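Local coordinates for membrane-bound lytic murein transglycosylase A (Burkholderia pseudomallei, PDB 6QK4), which probably cleaves the beta-1,4-glycosidic bond between N-acetylmuramic acid and N-acetylglucosamine in peptidoglycan, leaving a 1,6-anhydro ring on the muramic acid, at residues Q212-G217 with A328-G333. Residues are numbered along the deposited sequence; the frame is centred on the assembly and turned at random.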
loop_
_atom_site.group_PDB
_atom_site.type_symbol
_atom_site.label_atom_id
_atom_site.label_comp_id
_atom_site.label_asym_id
_atom_site.label_seq_id
_atom_site.Cartn_x
_atom_site.Cartn_y
_atom_site.Cartn_z
ATOM N N GLN A 212 -0.843 14.893 15.219
ATOM C CA GLN A 212 0.487 14.297 15.278
ATOM C C GLN A 212 0.543 12.813 15.629
ATOM O O GLN A 212 1.647 12.316 15.853
ATOM C CB GLN A 212 1.364 15.077 16.266
ATOM C CG GLN A 212 1.306 16.592 16.141
ATOM C CD GLN A 212 1.916 17.118 14.827
ATOM O OE1 GLN A 212 1.194 17.423 13.870
ATOM N NE2 GLN A 212 3.251 17.218 14.782
ATOM N N ALA A 213 -0.573 12.085 15.634
ATOM C CA ALA A 213 -0.495 10.660 15.990
ATOM C C ALA A 213 -0.286 9.786 14.748
ATOM O O ALA A 213 -0.973 8.796 14.491
ATOM C CB ALA A 213 -1.729 10.232 16.779
ATOM N N THR A 214 0.711 10.159 13.967
ATOM C CA THR A 214 1.148 9.303 12.875
ATOM C C THR A 214 2.091 8.254 13.436
ATOM O O THR A 214 2.540 8.354 14.570
ATOM C CB THR A 214 1.878 10.132 11.846
ATOM O OG1 THR A 214 2.931 10.830 12.519
ATOM C CG2 THR A 214 0.899 11.158 11.225
ATOM N N MET A 215 2.458 7.272 12.618
ATOM C CA MET A 215 3.549 6.409 13.091
ATOM C C MET A 215 4.809 7.205 13.424
ATOM O O MET A 215 5.486 6.910 14.431
ATOM C CB MET A 215 3.842 5.271 12.089
ATOM C CG MET A 215 2.608 4.369 11.941
ATOM S SD MET A 215 2.764 2.946 10.807
ATOM C CE MET A 215 3.309 3.761 9.280
ATOM N N GLN A 216 5.109 8.272 12.675
ATOM C CA GLN A 216 6.309 9.027 13.029
ATOM C C GLN A 216 6.132 9.810 14.319
ATOM O O GLN A 216 7.084 9.928 15.096
ATOM C CB GLN A 216 6.724 9.954 11.900
ATOM C CG GLN A 216 7.467 9.209 10.810
ATOM C CD GLN A 216 8.695 8.451 11.316
ATOM O OE1 GLN A 216 8.963 7.309 10.878
ATOM N NE2 GLN A 216 9.460 9.086 12.232
ATOM N N GLY A 217 4.937 10.356 14.576
ATOM C CA GLY A 217 4.752 11.120 15.816
ATOM C C GLY A 217 4.773 10.221 17.041
ATOM O O GLY A 217 5.284 10.603 18.113
ATOM N N ALA A 328 5.734 5.961 3.666
ATOM C CA ALA A 328 4.676 5.448 2.779
ATOM C C ALA A 328 3.462 5.025 3.594
ATOM O O ALA A 328 2.319 5.334 3.238
ATOM C CB ALA A 328 5.202 4.263 1.937
ATOM N N GLY A 329 3.689 4.368 4.748
ATOM C CA GLY A 329 2.550 3.972 5.561
ATOM C C GLY A 329 1.764 5.129 6.180
ATOM O O GLY A 329 0.547 5.012 6.412
ATOM N N ASP A 330 2.439 6.221 6.526
ATOM C CA ASP A 330 1.700 7.339 7.096
ATOM C C ASP A 330 0.853 7.989 6.014
ATOM O O ASP A 330 -0.254 8.470 6.296
ATOM C CB ASP A 330 2.655 8.352 7.735
ATOM C CG ASP A 330 3.008 7.957 9.196
ATOM O OD1 ASP A 330 2.204 7.206 9.829
ATOM O OD2 ASP A 330 4.077 8.377 9.696
ATOM N N GLN A 331 1.364 8.013 4.784
ATOM C CA GLN A 331 0.541 8.536 3.689
ATOM C C GLN A 331 -0.620 7.606 3.456
ATOM O O GLN A 331 -1.762 8.047 3.357
ATOM C CB GLN A 331 1.328 8.698 2.389
ATOM C CG GLN A 331 2.424 9.695 2.356
ATOM C CD GLN A 331 1.937 11.107 2.579
ATOM O OE1 GLN A 331 2.215 11.718 3.613
ATOM N NE2 GLN A 331 1.205 11.635 1.622
ATOM N N ALA A 332 -0.343 6.292 3.421
ATOM C CA ALA A 332 -1.396 5.314 3.190
ATOM C C ALA A 332 -2.479 5.419 4.263
ATOM O O ALA A 332 -3.679 5.344 3.963
ATOM C CB ALA A 332 -0.771 3.891 3.135
ATOM N N GLY A 333 -2.072 5.586 5.531
ATOM C CA GLY A 333 -3.026 5.615 6.637
ATOM C C GLY A 333 -4.023 6.750 6.575
ATOM O O GLY A 333 -5.153 6.619 7.048
#
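Asp330 reaches from the middle of helix 326-334 to the N-terminus of helix 215-224, where its carboxylate takes two successive backbone N-H groups, one on each oxygen. Met215 N gives to Asp330 OD1 at 2.8 Å, meeting it on the syn side but 19° out of the carboxylate plane; Gln216 N gives to the syn lone pair of Asp330 OD2 at a longer 3.2 Å. This fork fixes the rotation of the carboxylate, and the helix dipole would probably stabilise its negative charge. An aspartate is short enough to keep the two backbones close while satisfying both buried oxygens.

Thr214 holds the N-cap position: a chi1 of 55° turns OG1 back over the helix start, where it accepts from Gly217 N at 2.9 Å.

Van der Waals contact flanks the carboxylate. The flexible Met215 chain bends at chi3 and lays its methyl CE against both Gly329 C and Asp330 OD1, 3.7 Å from each, where glycine's bare backbone permits the approach; Tyr107 of strand 101-114 also touches this methionine. Thr214 and Asp330 together cap the start of helix 215-224, whose first two N-H groups go to an aspartate far along the chain and whose third goes to the N-cap threonine, joining the MltA-specific insert region to the 3D region.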